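Local coordinates for protein Pcdhgb2 (Mus musculus, PDB 5SZR) that probably mediates calcium-dependent cell adhesion and may help establish and maintain specific neuronal connections in the brain, this chain being its extracellular cadherin domains 3-6, at residues Phe10-Arg15 with Ser23-Thr28; Leu80-Lys85 with Cys94-Lys99; Val18-Ser23 with Lys67-Phe72. All blocks are in the same frame, centred on the assembly; numbering follows the deposited sequence. Where two conformers were deposited one is given.

Contact 1 of 3, residues Phe10-Arg15 with Ser23-Thr28. With MAN (alpha-D-mannopyranose), chain S.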
loop_
_atom_site.group_PDB
_atom_site.type_symbol
_atom_site.label_atom_id
_atom_site.label_comp_id
_atom_site.label_asym_id
_atom_site.label_seq_id
_atom_site.Cartn_x
_atom_site.Cartn_y
_atom_site.Cartn_z
ATOM N N PHE A 10 63.259 42.710 -10.708
ATOM C CA PHE A 10 63.124 41.802 -9.579
ATOM C C PHE A 10 61.877 40.940 -9.764
ATOM O O PHE A 10 60.888 41.377 -10.356
ATOM C CB PHE A 10 63.020 42.573 -8.256
ATOM C CG PHE A 10 64.182 43.496 -7.978
ATOM C CD1 PHE A 10 65.213 43.102 -7.140
ATOM C CD2 PHE A 10 64.226 44.768 -8.530
ATOM C CE1 PHE A 10 66.280 43.952 -6.873
ATOM C CE2 PHE A 10 65.285 45.621 -8.268
ATOM C CZ PHE A 10 66.313 45.213 -7.437
ATOM N N SER A 11 61.925 39.712 -9.246
ATOM C CA SER A 11 60.794 38.789 -9.327
ATOM C C SER A 11 60.499 38.219 -7.947
ATOM O O SER A 11 61.392 37.657 -7.301
ATOM C CB SER A 11 61.065 37.656 -10.320
ATOM O OG SER A 11 61.061 38.131 -11.654
ATOM N N VAL A 12 59.251 38.366 -7.499
ATOM C CA VAL A 12 58.790 37.794 -6.240
ATOM C C VAL A 12 57.463 37.087 -6.482
ATOM O O VAL A 12 56.714 37.433 -7.400
ATOM C CB VAL A 12 58.638 38.860 -5.128
ATOM C CG1 VAL A 12 59.967 39.525 -4.835
ATOM C CG2 VAL A 12 57.590 39.894 -5.512
ATOM N N THR A 13 57.179 36.083 -5.654
ATOM C CA THR A 13 55.902 35.379 -5.676
ATOM C C THR A 13 55.193 35.565 -4.341
ATOM O O THR A 13 55.829 35.582 -3.283
ATOM C CB THR A 13 56.067 33.878 -5.955
ATOM O OG1 THR A 13 56.648 33.234 -4.814
ATOM C CG2 THR A 13 56.943 33.643 -7.174
ATOM N N LEU A 14 53.871 35.696 -4.393
ATOM C CA LEU A 14 53.054 35.853 -3.199
ATOM C C LEU A 14 51.886 34.881 -3.235
ATOM O O LEU A 14 51.238 34.712 -4.273
ATOM C CB LEU A 14 52.512 37.283 -3.065
ATOM C CG LEU A 14 53.495 38.456 -3.051
ATOM C CD1 LEU A 14 52.743 39.773 -2.888
ATOM C CD2 LEU A 14 54.533 38.284 -1.953
ATOM N N ARG A 15 51.630 34.232 -2.103
ATOM C CA ARG A 15 50.412 33.450 -1.957
ATOM C C ARG A 15 49.218 34.389 -1.847
ATOM O O ARG A 15 49.287 35.432 -1.191
ATOM C CB ARG A 15 50.501 32.547 -0.729
ATOM C CG ARG A 15 51.544 31.439 -0.842
ATOM C CD ARG A 15 51.744 30.731 0.490
ATOM N NE ARG A 15 52.469 29.472 0.348
ATOM C CZ ARG A 15 53.789 29.348 0.444
ATOM N NH1 ARG A 15 54.354 28.157 0.300
ATOM N NH2 ARG A 15 54.545 30.412 0.682
ATOM N N SER A 23 55.138 41.915 3.735
ATOM C CA SER A 23 56.372 42.446 3.167
ATOM C C SER A 23 56.618 41.821 1.798
ATOM O O SER A 23 56.814 40.605 1.690
ATOM C CB SER A 23 57.541 42.172 4.112
ATOM O OG SER A 23 58.770 42.597 3.552
ATOM N N VAL A 24 56.611 42.647 0.752
ATOM C CA VAL A 24 56.791 42.159 -0.612
ATOM C C VAL A 24 58.264 42.191 -0.989
ATOM O O VAL A 24 58.855 41.155 -1.316
ATOM C CB VAL A 24 55.965 42.980 -1.619
ATOM C CG1 VAL A 24 56.387 42.642 -3.042
ATOM C CG2 VAL A 24 54.476 42.725 -1.424
ATOM N N LEU A 25 58.858 43.383 -0.955
ATOM C CA LEU A 25 60.240 43.602 -1.356
ATOM C C LEU A 25 60.606 45.042 -1.046
ATOM O O LEU A 25 59.751 45.932 -1.082
ATOM C CB LEU A 25 60.452 43.316 -2.849
ATOM C CG LEU A 25 61.897 43.398 -3.355
ATOM C CD1 LEU A 25 62.716 42.236 -2.812
ATOM C CD2 LEU A 25 61.964 43.446 -4.876
ATOM N N GLN A 26 61.878 45.260 -0.730
ATOM C CA GLN A 26 62.444 46.597 -0.641
ATOM C C GLN A 26 63.467 46.761 -1.752
ATOM O O GLN A 26 64.359 45.920 -1.909
ATOM C CB GLN A 26 63.094 46.845 0.722
ATOM C CG GLN A 26 63.708 48.228 0.843
ATOM C CD GLN A 26 64.359 48.471 2.189
ATOM O OE1 GLN A 26 64.417 47.579 3.037
ATOM N NE2 GLN A 26 64.851 49.688 2.395
ATOM N N VAL A 27 63.325 47.826 -2.535
ATOM C CA VAL A 27 64.290 48.181 -3.566
ATOM C C VAL A 27 64.986 49.470 -3.149
ATOM O O VAL A 27 64.348 50.391 -2.626
ATOM C CB VAL A 27 63.620 48.331 -4.946
ATOM C CG1 VAL A 27 63.240 46.966 -5.495
ATOM C CG2 VAL A 27 62.391 49.225 -4.850
ATOM N N THR A 28 66.299 49.528 -3.363
ATOM C CA THR A 28 67.095 50.695 -3.010
ATOM C C THR A 28 68.022 51.054 -4.161
ATOM O O THR A 28 68.586 50.173 -4.816
ATOM C CB THR A 28 67.919 50.455 -1.731
ATOM O OG1 THR A 28 68.610 49.204 -1.825
ATOM C CG2 THR A 28 67.022 50.447 -0.502
HETATM C C1 MAN S . 59.817 42.374 4.516
HETATM C C2 MAN S . 60.686 43.447 3.835
HETATM C C3 MAN S . 61.079 42.992 2.416
HETATM C C4 MAN S . 61.664 41.564 2.422
HETATM C C5 MAN S . 60.662 40.608 3.087
HETATM C C6 MAN S . 61.177 39.185 3.193
HETATM O O2 MAN S . 61.913 43.645 4.546
HETATM O O3 MAN S . 61.983 43.900 1.789
HETATM O O4 MAN S . 61.913 41.132 1.092
HETATM O O5 MAN S . 60.374 41.077 4.431
HETATM O O6 MAN S . 61.656 38.793 1.911
#
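Across the beta sandwich of the first cadherin domain in this chain, Phe10, Val12 and Leu14 of edge strand 9-15 meet Val24 and Leu25 of strand 23-26 in the facing sheet, and Val27 just beyond its end. The two strands run antiparallel with their axes 8.0 Å apart and share no hydrogen bond; the side-chain contacts between them are apolar. Val27 CG1 sits over one face of the Phe10 ring, displaced toward the rim, in a CH-pi contact 4.0 Å from the ring centroid. Leu25 CD2 comes to 3.6 Å from Phe10 CB, the two side chains crossing nearly at right angles. Leu25 gets there because its CG stands opposite the backbone N (chi1 -175°). Further along, the two branches of Val24 divide the work: CG1 lies 3.9 Å from Val12 CG2, while CG2 meets Leu14 CD1 at 3.7 Å. Val24 and Leu25 both face Ile64, a classic beta bulge, which is consistent with two successive residues both packing against strand 9-15. With Phe10 replaced by alanine, Val27 CG1 is likely to lose the ring face it rests on, leaving a gap where Leu25 CD2 keeps only CB beside it. Outside the sandwich, Ser23 OG is bonded covalently to C1 of an O-linked mannose, whose O3 lies 2.9 Å from Gln26 N. Phe10, Val12 and Leu14 also make backbone hydrogen bonds to strand 91-101. With no polar bond between the strands, the fit of branched and aromatic side chains is what joins them, the sugar staying outside.

Contact 2 of 3, residues Leu80-Lys85 with Cys94-Lys99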
loop_
_atom_site.group_PDB
_atom_site.type_symbol
_atom_site.label_atom_id
_atom_site.label_comp_id
_atom_site.label_asym_id
_atom_site.label_seq_id
_atom_site.Cartn_x
_atom_site.Cartn_y
_atom_site.Cartn_z
ATOM N N LEU A 80 55.196 46.099 -11.365
ATOM C CA LEU A 80 55.489 47.291 -10.581
ATOM C C LEU A 80 56.733 47.965 -11.148
ATOM O O LEU A 80 57.812 47.361 -11.179
ATOM C CB LEU A 80 55.690 46.943 -9.105
ATOM C CG LEU A 80 54.459 46.725 -8.218
ATOM C CD1 LEU A 80 53.680 45.479 -8.617
ATOM C CD2 LEU A 80 54.864 46.655 -6.746
ATOM N N ASN A 81 56.581 49.204 -11.600
ATOM C CA ASN A 81 57.701 50.021 -12.048
ATOM C C ASN A 81 57.944 51.097 -11.002
ATOM O O ASN A 81 57.024 51.848 -10.658
ATOM C CB ASN A 81 57.416 50.643 -13.414
ATOM C CG ASN A 81 57.036 49.611 -14.454
ATOM O OD1 ASN A 81 57.709 48.594 -14.616
ATOM N ND2 ASN A 81 55.941 49.865 -15.164
ATOM N N VAL A 82 59.171 51.163 -10.492
ATOM C CA VAL A 82 59.547 52.111 -9.451
ATOM C C VAL A 82 60.568 53.086 -10.019
ATOM O O VAL A 82 61.500 52.689 -10.728
ATOM C CB VAL A 82 60.101 51.395 -8.203
ATOM C CG1 VAL A 82 60.620 52.403 -7.192
ATOM C CG2 VAL A 82 59.019 50.527 -7.572
ATOM N N GLU A 83 60.385 54.365 -9.707
ATOM C CA GLU A 83 61.275 55.428 -10.148
ATOM C C GLU A 83 61.981 56.014 -8.932
ATOM O O GLU A 83 61.323 56.449 -7.981
ATOM C CB GLU A 83 60.495 56.510 -10.892
ATOM C CG GLU A 83 61.355 57.649 -11.393
ATOM C CD GLU A 83 60.556 58.914 -11.616
ATOM O OE1 GLU A 83 59.550 59.115 -10.901
ATOM O OE2 GLU A 83 60.933 59.704 -12.507
ATOM N N ALA A 84 63.310 56.024 -8.966
ATOM C CA ALA A 84 64.122 56.588 -7.895
ATOM C C ALA A 84 64.664 57.944 -8.327
ATOM O O ALA A 84 65.306 58.052 -9.376
ATOM C CB ALA A 84 65.273 55.650 -7.529
ATOM N N LYS A 85 64.412 58.971 -7.514
ATOM C CA LYS A 85 64.812 60.340 -7.821
ATOM C C LYS A 85 65.645 60.898 -6.675
ATOM O O LYS A 85 65.153 61.020 -5.549
ATOM C CB LYS A 85 63.590 61.228 -8.070
ATOM C CG LYS A 85 63.424 61.671 -9.513
ATOM N N CYS A 94 63.417 50.716 -12.028
ATOM C CA CYS A 94 63.497 49.265 -11.990
ATOM C C CYS A 94 62.081 48.708 -11.962
ATOM O O CYS A 94 61.124 49.413 -11.630
ATOM C CB CYS A 94 64.296 48.764 -10.784
ATOM S SG CYS A 94 63.385 48.796 -9.230
ATOM N N SER A 95 61.954 47.432 -12.317
ATOM C CA SER A 95 60.659 46.770 -12.370
ATOM C C SER A 95 60.642 45.561 -11.445
ATOM O O SER A 95 61.667 44.905 -11.228
ATOM C CB SER A 95 60.304 46.334 -13.796
ATOM O OG SER A 95 59.927 47.448 -14.586
ATOM N N ILE A 96 59.464 45.278 -10.899
ATOM C CA ILE A 96 59.256 44.172 -9.974
ATOM C C ILE A 96 58.032 43.408 -10.454
ATOM O O ILE A 96 56.907 43.912 -10.364
ATOM C CB ILE A 96 59.067 44.652 -8.532
ATOM C CG1 ILE A 96 60.302 45.430 -8.081
ATOM C CG2 ILE A 96 58.801 43.472 -7.607
ATOM C CD1 ILE A 96 60.013 46.437 -7.022
ATOM N N GLN A 97 58.246 42.201 -10.967
ATOM C CA GLN A 97 57.164 41.371 -11.482
ATOM C C GLN A 97 56.687 40.456 -10.362
ATOM O O GLN A 97 57.421 39.560 -9.927
ATOM C CB GLN A 97 57.629 40.581 -12.698
ATOM C CG GLN A 97 57.925 41.472 -13.883
ATOM C CD GLN A 97 58.344 40.701 -15.105
ATOM O OE1 GLN A 97 57.632 39.806 -15.566
ATOM N NE2 GLN A 97 59.506 41.042 -15.643
ATOM N N VAL A 98 55.467 40.693 -9.890
ATOM C CA VAL A 98 54.908 39.991 -8.742
ATOM C C VAL A 98 54.005 38.882 -9.255
ATOM O O VAL A 98 52.990 39.143 -9.914
ATOM C CB VAL A 98 54.138 40.948 -7.819
ATOM C CG1 VAL A 98 53.511 40.179 -6.669
ATOM C CG2 VAL A 98 55.066 42.037 -7.295
ATOM N N LYS A 99 54.376 37.643 -8.953
ATOM C CA LYS A 99 53.606 36.471 -9.339
ATOM C C LYS A 99 52.738 36.040 -8.164
ATOM O O LYS A 99 53.206 35.997 -7.021
ATOM C CB LYS A 99 54.538 35.341 -9.773
ATOM C CG LYS A 99 53.854 34.014 -9.992
ATOM C CD LYS A 99 54.854 32.957 -10.435
ATOM C CE LYS A 99 54.187 31.594 -10.558
ATOM N NZ LYS A 99 55.141 30.533 -10.983
#
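Leu80 and Ile96 stand side by side on the buried face of the sheet, their CB atoms 4.1 Å apart, and Val82 and Cys94 form the next pair on that same face. Leu80 also reaches along the partner strand: its CD1 comes to 3.9 Å from Val98 CG2, the two side chains meeting at a slant. In the other direction Ile96 CD1 turns toward Val82 CG2, so the four apolar residues and Val98 interlock diagonally as well as straight across. On the opposite face Asn81 and Ser95 are paired through their polar ends. Ser95 OG donates to Asn81 OD1 at a modelled 2.5 Å, unusually short and doubtful in its exact length, and the asparagine comes within range because its CG lies anti to the carbonyl carbon (chi1 -54°). Its ND2 is turned to the other side, where it makes weak hydrogen bonds to the backbone oxygens of His45 and Asn46.

Strands 77-85 and 91-101 form a beta hairpin, the central pair of a four-stranded sheet of the cadherin domain. Leu80 with Ile96 and Val82 with Cys94 are antiparallel hydrogen-bonded pairs; Asn81 with Ser95, between them, is a non-hydrogen-bonded pair. The bond from Val82 N to Cys94 O is nearly straight, 175° at the hydrogen, and its return from Cys94 N to Val82 O measures 3.0 Å. Ile96 N gives the tighter link of its pair, 2.7 Å to Leu80 O. Beyond the hairpin, Leu80 packs on Phe44 and Val82 on Tyr42 of strand 41-44, while Cys94 and Ile96 touch Phe10 of strand 9-15.

Contact 3 of 3, residues Val18-Ser23 with Lys67-Phe72. With CA (calcium ion), chain J; MAN (alpha-D-mannopyranose), chain S.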
loop_
_atom_site.group_PDB
_atom_site.type_symbol
_atom_site.label_atom_id
_atom_site.label_comp_id
_atom_site.label_asym_id
_atom_site.label_seq_id
_atom_site.Cartn_x
_atom_site.Cartn_y
_atom_site.Cartn_z
ATOM N N VAL A 18 48.018 36.032 1.684
ATOM C CA VAL A 18 48.833 36.818 2.621
ATOM C C VAL A 18 48.020 38.007 3.119
ATOM O O VAL A 18 47.258 38.606 2.336
ATOM C CB VAL A 18 50.144 37.273 1.963
ATOM C CG1 VAL A 18 50.985 36.071 1.538
ATOM C CG2 VAL A 18 49.888 38.208 0.786
ATOM N N PRO A 19 48.113 38.363 4.396
ATOM C CA PRO A 19 47.295 39.455 4.928
ATOM C C PRO A 19 47.819 40.803 4.470
ATOM O O PRO A 19 48.983 40.918 4.058
ATOM C CB PRO A 19 47.436 39.288 6.448
ATOM C CG PRO A 19 48.761 38.629 6.620
ATOM C CD PRO A 19 48.923 37.713 5.441
ATOM N N PRO A 20 46.988 41.843 4.515
ATOM C CA PRO A 20 47.467 43.185 4.163
ATOM C C PRO A 20 48.615 43.614 5.064
ATOM O O PRO A 20 48.674 43.263 6.245
ATOM C CB PRO A 20 46.231 44.068 4.366
ATOM C CG PRO A 20 45.077 43.132 4.221
ATOM C CD PRO A 20 45.543 41.827 4.795
ATOM N N GLY A 21 49.532 44.386 4.492
ATOM C CA GLY A 21 50.748 44.750 5.185
ATOM C C GLY A 21 51.872 43.751 5.051
ATOM O O GLY A 21 52.913 43.925 5.694
ATOM N N PHE A 22 51.695 42.710 4.243
ATOM C CA PHE A 22 52.744 41.720 4.046
ATOM C C PHE A 22 53.942 42.352 3.348
ATOM O O PHE A 22 53.793 43.217 2.481
ATOM C CB PHE A 22 52.208 40.546 3.224
ATOM C CG PHE A 22 53.127 39.358 3.183
ATOM C CD1 PHE A 22 53.230 38.509 4.273
ATOM C CD2 PHE A 22 53.875 39.082 2.051
ATOM C CE1 PHE A 22 54.070 37.413 4.238
ATOM C CE2 PHE A 22 54.717 37.986 2.010
ATOM C CZ PHE A 22 54.814 37.151 3.106
ATOM N N SER A 23 55.138 41.915 3.735
ATOM C CA SER A 23 56.372 42.446 3.167
ATOM C C SER A 23 56.618 41.821 1.798
ATOM O O SER A 23 56.814 40.605 1.690
ATOM C CB SER A 23 57.541 42.172 4.112
ATOM O OG SER A 23 58.770 42.597 3.552
ATOM N N LYS A 67 48.620 46.491 0.712
ATOM C CA LYS A 67 47.717 47.253 1.564
ATOM C C LYS A 67 46.273 46.789 1.430
ATOM O O LYS A 67 45.374 47.412 2.006
ATOM C CB LYS A 67 47.828 48.752 1.269
ATOM C CG LYS A 67 47.377 49.176 -0.116
ATOM C CD LYS A 67 47.544 50.679 -0.298
ATOM C CE LYS A 67 46.878 51.163 -1.571
ATOM N NZ LYS A 67 47.169 52.595 -1.861
ATOM N N ASP A 68 46.033 45.706 0.695
ATOM C CA ASP A 68 44.704 45.134 0.550
ATOM C C ASP A 68 44.864 43.636 0.326
ATOM O O ASP A 68 45.978 43.116 0.240
ATOM C CB ASP A 68 43.936 45.804 -0.593
ATOM C CG ASP A 68 42.443 45.870 -0.335
ATOM O OD1 ASP A 68 41.813 46.859 -0.762
ATOM O OD2 ASP A 68 41.901 44.938 0.297
ATOM N N ASN A 69 43.741 42.936 0.233
ATOM C CA ASN A 69 43.801 41.493 0.068
ATOM C C ASN A 69 44.058 41.125 -1.385
ATOM O O ASN A 69 43.684 41.850 -2.310
ATOM C CB ASN A 69 42.508 40.842 0.558
ATOM C CG ASN A 69 42.362 40.916 2.058
ATOM O OD1 ASN A 69 41.696 41.807 2.585
ATOM N ND2 ASN A 69 43.002 39.986 2.759
ATOM N N LEU A 70 44.718 39.992 -1.576
ATOM C CA LEU A 70 44.958 39.471 -2.909
ATOM C C LEU A 70 43.842 38.502 -3.301
ATOM O O LEU A 70 42.970 38.153 -2.496
ATOM C CB LEU A 70 46.328 38.796 -2.979
ATOM C CG LEU A 70 47.517 39.685 -2.579
ATOM C CD1 LEU A 70 48.856 38.968 -2.744
ATOM C CD2 LEU A 70 47.509 40.983 -3.371
ATOM N N ASP A 71 43.868 38.081 -4.567
ATOM C CA ASP A 71 42.901 37.121 -5.087
ATOM C C ASP A 71 43.388 36.600 -6.435
ATOM O O ASP A 71 43.314 37.308 -7.444
ATOM C CB ASP A 71 41.511 37.750 -5.218
ATOM C CG ASP A 71 40.475 36.789 -5.775
ATOM O OD1 ASP A 71 40.690 35.563 -5.728
ATOM O OD2 ASP A 71 39.426 37.271 -6.257
ATOM N N PHE A 72 43.897 35.364 -6.450
ATOM C CA PHE A 72 44.418 34.770 -7.680
ATOM C C PHE A 72 43.351 34.701 -8.765
ATOM O O PHE A 72 43.666 34.812 -9.954
ATOM C CB PHE A 72 44.970 33.380 -7.378
ATOM C CG PHE A 72 45.489 32.649 -8.587
ATOM C CD1 PHE A 72 46.804 32.808 -8.994
ATOM C CD2 PHE A 72 44.671 31.782 -9.299
ATOM C CE1 PHE A 72 47.288 32.131 -10.096
ATOM C CE2 PHE A 72 45.152 31.104 -10.404
ATOM C CZ PHE A 72 46.463 31.276 -10.803
HETATM CA CA CA J . 40.792 33.618 -4.398
HETATM C C1 MAN S . 59.817 42.374 4.516
HETATM C C2 MAN S . 60.686 43.447 3.835
HETATM C C3 MAN S . 61.079 42.992 2.416
HETATM C C4 MAN S . 61.664 41.564 2.422
HETATM C C5 MAN S . 60.662 40.608 3.087
HETATM C C6 MAN S . 61.177 39.185 3.193
HETATM O O2 MAN S . 61.913 43.645 4.546
HETATM O O3 MAN S . 61.983 43.900 1.789
HETATM O O4 MAN S . 61.913 41.132 1.092
HETATM O O5 MAN S . 60.374 41.077 4.431
HETATM O O6 MAN S . 61.656 38.793 1.911
HETATM O O HOH W 1 38.055 33.727 -4.532
HETATM O O HOH W 2 40.645 35.126 -2.639
#
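Pro20 lies against the backbone of Lys67 and Asp68 and the side-chain amide of Asn69, and next to it Val18 and Leu70 meet at a slant. The proline ring does most of the touching: Pro20 CB is 4.0 Å from Lys67 C, Pro20 CG is 3.9 Å from Asp68 C, and Pro20 CD comes to 3.7 Å from Asn69 ND2. All of this is van der Waals contact, and no hydrogen bond crosses between the segments. Deeper in, Val18 CG2 touches Leu70 CD1 at 3.8 Å, the buried part of the interface.

These are two connecting loops of a cadherin domain, one between strands 9-15 and 23-26, the other between strands 63-66 and 77-85, running in nearly opposite directions. The second leads into a calcium site: Asp71 OD1 binds the calcium ion at 2.4 Å, with two waters and with Glu16, Glu73 and Asp105 completing the group of protein ligands. Asp71 CG is trans to its backbone N (chi1 179°), which carries the carboxylate out to the metal, and OD2 is hydrogen-bonded to Thr74 OG1.

What shapes the first loop is a type II beta turn from Pro19 to Phe22, closed by a weak hydrogen bond from Phe22 N to Pro19 O, with Gly21 at backbone angles where a CB would jam against the preceding carbonyl oxygen. Phe22 turns its ring so that Val18 CG1 sits over the centre of one face. In the second loop, Asp68 OD2 accepts from Asn69 N at 2.7 Å through its anti lone pair, and Lys67 NZ is hydrogen-bonded to Glu52 O.

How the contacts relate
From the N terminus, strand 9-15 enters contact 1 and the chain soon turns back through 18-23 into strand 23-26, closing a short loop across the sandwich. Contact 3 opens inside that loop and ends at 67-72, so contacts 1 and 3 cross along the chain and share Ser23. Contact 2 comes later, in series with both. Contacts 1 and 2 touch through neighbouring strands 9-15 and 91-101, and Leu14 joins contact 1 to contact 3, while contacts 2 and 3 do not touch. Contact 1 joins the two sheets, contact 2 pairs strands within one of them, and contact 3 joins two loops at the calcium-binding end of the same domain.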